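Local coordinates for protein pullulanase (Bacillus acidopullulyticus, PDB 2WAN) that hydrolyses alpha-1,6-glucosidic linkages, those joining the maltotriose units of pullulan and those at the branch points of starch polysaccharides, at residues Ala166-Val169 with Gly170-Gln174; Gly713-Gly716 with Ser717-Asp720. All blocks are in the same frame, centred on the assembly; numbering follows the deposited sequence.

Contact 1 (Ala166-Val169 with Gly170-Gln174)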
ATOM      1  N   ALA A 166     -11.591  18.559 -23.929  1.00 28.99           N
ATOM      2  CA  ALA A 166     -12.564  19.323 -24.707  1.00 30.96           C
ATOM      3  C   ALA A 166     -13.836  18.509 -24.867  1.00 29.96           C
ATOM      4  O   ALA A 166     -13.842  17.460 -25.512  1.00 29.37           O
ATOM      5  CB  ALA A 166     -11.988  19.690 -26.063  1.00 28.48           C
ATOM      6  N   VAL A 167     -14.913  19.004 -24.266  1.00 28.87           N
ATOM      7  CA  VAL A 167     -16.181  18.295 -24.245  1.00 25.82           C
ATOM      8  C   VAL A 167     -17.218  19.061 -25.055  1.00 26.90           C
ATOM      9  O   VAL A 167     -17.400  20.271 -24.857  1.00 25.75           O
ATOM     10  CB  VAL A 167     -16.698  18.130 -22.790  1.00 27.39           C
ATOM     11  CG1 VAL A 167     -18.122  17.561 -22.781  1.00 24.12           C
ATOM     12  CG2 VAL A 167     -15.727  17.275 -21.944  1.00 22.89           C
ATOM     13  N   LEU A 168     -17.886  18.351 -25.959  1.00 25.61           N
ATOM     14  CA  LEU A 168     -18.998  18.905 -26.726  1.00 27.53           C
ATOM     15  C   LEU A 168     -20.200  19.092 -25.802  1.00 29.14           C
ATOM     16  O   LEU A 168     -20.718  18.126 -25.216  1.00 29.41           O
ATOM     17  CB  LEU A 168     -19.356  17.993 -27.896  1.00 29.01           C
ATOM     18  CG  LEU A 168     -20.541  18.374 -28.787  1.00 27.67           C
ATOM     19  CD1 LEU A 168     -20.223  19.598 -29.604  1.00 29.53           C
ATOM     20  CD2 LEU A 168     -20.889  17.226 -29.707  1.00 23.23           C
ATOM     21  N   VAL A 169     -20.628  20.342 -25.664  1.00 26.76           N
ATOM     22  CA  VAL A 169     -21.742  20.673 -24.781  1.00 26.26           C
ATOM     23  C   VAL A 169     -22.876  21.330 -25.540  1.00 27.44           C
ATOM     24  O   VAL A 169     -22.642  22.056 -26.510  1.00 27.38           O
ATOM     25  CB  VAL A 169     -21.299  21.587 -23.612  1.00 26.03           C
ATOM     26  CG1 VAL A 169     -20.354  20.849 -22.710  1.00 23.68           C
ATOM     27  CG2 VAL A 169     -20.638  22.857 -24.133  1.00 26.81           C
ATOM     28  N   GLY A 170     -24.104  21.093 -25.084  1.00 26.51           N
ATOM     29  CA  GLY A 170     -25.282  21.712 -25.692  1.00 26.79           C
ATOM     30  C   GLY A 170     -26.526  20.889 -25.465  1.00 27.25           C
ATOM     31  O   GLY A 170     -26.547  20.020 -24.585  1.00 28.08           O
ATOM     32  N   ASP A 171     -27.560  21.157 -26.261  1.00 28.51           N
ATOM     33  CA  ASP A 171     -28.828  20.424 -26.152  1.00 30.14           C
ATOM     34  C   ASP A 171     -28.848  19.162 -27.035  1.00 31.20           C
ATOM     35  O   ASP A 171     -29.888  18.512 -27.209  1.00 31.14           O
ATOM     36  CB  ASP A 171     -30.028  21.338 -26.423  1.00 30.29           C
ATOM     37  CG  ASP A 171     -29.999  21.966 -27.808  1.00 30.40           C
ATOM     38  OD1 ASP A 171     -29.160  21.581 -28.641  1.00 33.60           O
ATOM     39  OD2 ASP A 171     -30.830  22.856 -28.066  1.00 31.95           O
ATOM     40  N   LEU A 172     -27.680  18.832 -27.579  1.00 31.47           N
ATOM     41  CA  LEU A 172     -27.485  17.623 -28.369  1.00 32.11           C
ATOM     42  C   LEU A 172     -26.817  16.515 -27.561  1.00 32.51           C
ATOM     43  O   LEU A 172     -26.536  15.440 -28.099  1.00 32.61           O
ATOM     44  CB  LEU A 172     -26.643  17.922 -29.614  1.00 30.56           C
ATOM     45  CG  LEU A 172     -25.476  18.920 -29.593  1.00 30.32           C
ATOM     46  CD1 LEU A 172     -24.440  18.634 -28.518  1.00 28.36           C
ATOM     47  CD2 LEU A 172     -24.820  18.952 -30.954  1.00 27.41           C
ATOM     48  N   GLN A 173     -26.557  16.784 -26.281  1.00 32.07           N
ATOM     49  CA  GLN A 173     -25.759  15.881 -25.451  1.00 33.20           C
ATOM     50  C   GLN A 173     -26.458  14.571 -25.087  1.00 35.79           C
ATOM     51  O   GLN A 173     -25.830  13.511 -25.087  1.00 35.73           O
ATOM     52  CB  GLN A 173     -25.236  16.591 -24.205  1.00 31.98           C
ATOM     53  CG  GLN A 173     -23.813  17.103 -24.374  1.00 31.88           C
ATOM     54  CD  GLN A 173     -23.252  17.687 -23.098  1.00 29.46           C
ATOM     55  OE1 GLN A 173     -22.407  17.081 -22.439  1.00 31.61           O
ATOM     56  NE2 GLN A 173     -23.732  18.862 -22.733  1.00 24.61           N
ATOM     57  N   GLN A 174     -27.750  14.656 -24.781  1.00 37.78           N
ATOM     58  CA  GLN A 174     -28.558  13.475 -24.492  1.00 40.76           C
ATOM     59  C   GLN A 174     -28.679  12.594 -25.723  1.00 41.25           C
ATOM     60  O   GLN A 174     -28.503  11.374 -25.635  1.00 43.20           O
ATOM     61  CB  GLN A 174     -29.940  13.869 -23.971  1.00 40.49           C
ATOM     62  CG  GLN A 174     -29.906  14.418 -22.558  1.00 42.35           C
ATOM     63  CD  GLN A 174     -31.278  14.689 -21.991  1.00 44.25           C
ATOM     64  OE1 GLN A 174     -31.486  14.569 -20.787  1.00 51.03           O
ATOM     65  NE2 GLN A 174     -32.222  15.065 -22.849  1.00 41.86           N
TER
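Val169 leads straight into Gly170 where strand 166-170 runs out, and a type I beta turn from Gly170 to Gln173 then swings Leu172 and Gln173 back beside the strand end. Gly170 takes a backbone conformation (phi 155°) in which a beta carbon would be jammed against the Val169 carbonyl oxygen, so the exit from the strand itself calls for glycine. On one side of the chain the two leucines meet nearly at right angles. Leu172 offers one methyl, CD1, to the branch point of its partner, and Leu172 CD1 lies 3.9 Å from Leu168 CG and 4.0 Å from Leu168 CD2. The small first torsion of Leu172 (chi1 37°) tucks CG between its own backbone N and carbonyl carbon, and together with chi2 (54°) this turns CD1 toward Leu168. Both leucines also touch Phe242 and, through Leu201 and Leu205, strand 198-205, so they belong to the apolar layer between the two sheets of the X25 domain. Gln173 instead lies parallel to the Val169 side chain: Gln173 CD is 3.3 Å from Leu168 O and 3.7 Å from Val169 CA. Thr189 OG1 hydrogen-bonds to that same Leu168 oxygen. The turn thus sorts its chemistry by side, hydrocarbon from Leu172 going to the sandwich interior and the amide-bearing chain of Gln173 lying along the strand's backbone.

Contact 2 (Gly713-Gly716 with Ser717-Asp720)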
ATOM      1  N   GLY A 713     -20.504  -3.133   8.048  1.00 11.64           N
ATOM      2  CA  GLY A 713     -19.295  -3.818   8.533  1.00 11.58           C
ATOM      3  C   GLY A 713     -19.543  -5.250   9.001  1.00 10.00           C
ATOM      4  O   GLY A 713     -18.709  -6.131   8.773  1.00 11.72           O
ATOM      5  N   VAL A 714     -20.681  -5.487   9.659  1.00  8.74           N
ATOM      6  CA  VAL A 714     -21.031  -6.838  10.148  1.00  8.89           C
ATOM      7  C   VAL A 714     -21.072  -7.852   8.987  1.00 10.38           C
ATOM      8  O   VAL A 714     -20.634  -8.990   9.131  1.00 11.92           O
ATOM      9  CB  VAL A 714     -22.399  -6.838  10.924  1.00  8.92           C
ATOM     10  CG1 VAL A 714     -23.006  -8.237  10.957  1.00  8.58           C
ATOM     11  CG2 VAL A 714     -22.236  -6.277  12.344  1.00 11.27           C
ATOM     12  N   ILE A 715     -21.577  -7.428   7.831  1.00  9.89           N
ATOM     13  CA  ILE A 715     -21.692  -8.357   6.699  1.00  9.66           C
ATOM     14  C   ILE A 715     -20.418  -8.435   5.836  1.00 10.28           C
ATOM     15  O   ILE A 715     -20.466  -8.890   4.695  1.00 11.00           O
ATOM     16  CB  ILE A 715     -22.955  -8.078   5.820  1.00  9.92           C
ATOM     17  CG1 ILE A 715     -22.896  -6.710   5.148  1.00 11.35           C
ATOM     18  CG2 ILE A 715     -24.236  -8.211   6.658  1.00 11.67           C
ATOM     19  CD1 ILE A 715     -24.023  -6.520   4.095  1.00 12.83           C
ATOM     20  N   GLY A 716     -19.281  -8.022   6.402  1.00 10.00           N
ATOM     21  CA  GLY A 716     -17.993  -8.123   5.719  1.00  9.13           C
ATOM     22  C   GLY A 716     -17.891  -7.195   4.529  1.00  9.93           C
ATOM     23  O   GLY A 716     -17.186  -7.519   3.569  1.00 12.75           O
ATOM     24  N   SER A 717     -18.624  -6.076   4.586  1.00 10.15           N
ATOM     25  CA  SER A 717     -18.526  -4.975   3.622  1.00 11.62           C
ATOM     26  C   SER A 717     -18.952  -5.286   2.184  1.00 11.94           C
ATOM     27  O   SER A 717     -18.647  -4.511   1.271  1.00 12.25           O
ATOM     28  CB  SER A 717     -17.116  -4.379   3.660  1.00 11.67           C
ATOM     29  OG  SER A 717     -16.891  -3.816   4.944  1.00 12.12           O
ATOM     30  N   ILE A 718     -19.664  -6.395   2.012  1.00 12.23           N
ATOM     31  CA  ILE A 718     -20.033  -6.909   0.673  1.00 12.36           C
ATOM     32  C   ILE A 718     -21.040  -6.021  -0.074  1.00 14.97           C
ATOM     33  O   ILE A 718     -21.240  -6.181  -1.282  1.00 15.63           O
ATOM     34  CB  ILE A 718     -20.554  -8.355   0.753  1.00 11.46           C
ATOM     35  CG1 ILE A 718     -21.802  -8.440   1.637  1.00 12.65           C
ATOM     36  CG2 ILE A 718     -19.419  -9.329   1.237  1.00 13.25           C
ATOM     37  CD1 ILE A 718     -22.459  -9.849   1.665  1.00 12.99           C
ATOM     38  N   GLN A 719     -21.653  -5.080   0.643  1.00 14.52           N
ATOM     39  CA  GLN A 719     -22.541  -4.093   0.008  1.00 16.33           C
ATOM     40  C   GLN A 719     -21.936  -2.699   0.063  1.00 19.33           C
ATOM     41  O   GLN A 719     -22.599  -1.725  -0.277  1.00 21.97           O
ATOM     42  CB  GLN A 719     -23.923  -4.087   0.677  1.00 17.79           C
ATOM     43  CG  GLN A 719     -24.686  -5.374   0.473  1.00 15.36           C
ATOM     44  CD  GLN A 719     -26.053  -5.349   1.138  1.00 19.88           C
ATOM     45  OE1 GLN A 719     -26.732  -6.364   1.194  1.00 27.95           O
ATOM     46  NE2 GLN A 719     -26.460  -4.186   1.636  1.00 24.94           N
ATOM     47  N   ASP A 720     -20.671  -2.606   0.476  1.00 14.36           N
ATOM     48  CA  ASP A 720     -20.014  -1.322   0.655  1.00 13.16           C
ATOM     49  C   ASP A 720     -18.860  -1.249  -0.362  1.00 15.86           C
ATOM     50  O   ASP A 720     -18.929  -0.453  -1.304  1.00 17.26           O
ATOM     51  CB  ASP A 720     -19.566  -1.182   2.133  1.00 14.22           C
ATOM     52  CG  ASP A 720     -18.887   0.151   2.449  1.00 15.88           C
ATOM     53  OD1 ASP A 720     -18.815   1.046   1.572  1.00 18.24           O
ATOM     54  OD2 ASP A 720     -18.426   0.315   3.602  1.00 18.40           O
TER
HETATM   55  O   HOH W   1     -16.654  -5.479   7.162  1.00 11.72           O
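A Schellman motif ends helix 707-714 here, with Ile715 leaving the helical conformation and packing against Ile718 at the other end of the turn that follows. Gly716 is the C-prime residue: its positive phi (68°) suits glycine, and it lets Gly716 N reach back to Gly713 O at 3.1 Å while Ser717 N turns to Asn712 O. A type I' beta turn from Ile715 to Ile718 overlaps this ending. A water adds a second grip on the last helical turn, donating to Gly713 O at 2.7 Å and accepting from Ser717 OG at 2.8 Å, so the Gly713 carbonyl is held by both a backbone N-H and the water. Beyond the turn, the Asp720 N to Ser717 O hydrogen bond (2.9 Å) keeps the chain compact, and Thr722 OG1 bonds to Gly716 O.

The apolar side of the contact is carried by two isoleucines that meet at about a right angle. In both, CG1 sits between the backbone N and the carbonyl carbon (chi1 64° in Ile715, 60° in Ile718), and this brings Ile715 CD1 to 3.8 Å from Ile718 CG1. The same Ile715 methyl lies 3.8 Å from Gln719 CD, whose extended chain passes it at a slant. Ile718 CG1 also rests 3.4 Å from Ile715 O. Ile838 of helix 835-841 touches both isoleucines. Were Ile718 cut back to an alanine, Ile715 CD1 would probably lose the CG1 it packs on and a gap would be likely to open toward helix 835-841. The isoleucine pair belongs to the type I' turn, whereas glycine with positive phi at C-prime and the paired backbone bonds to Asn712 O and Gly713 O are the hallmarks of a Schellman helix end.

Contacts 1 and 2 illustrate one principle in two settings: in each a glycine takes backbone angles that suit it where a regular element ends, and the chain then turns to pack on its own last residues. Contact 1 ends a strand in the X25 domain, whereas contact 2 ends a helix that falls, in chain order, between barrel strands 677-679 and 728-730. Their centres are 39 Å apart and their nearest atoms about 27 Å, so they do not touch. Contact 1 lies well out, about 39 Å from the chain centre, against about 21 Å for contact 2. An acetate ion, probably from the crystallisation liquor, lies about 4 Å from the Ile715 side chain.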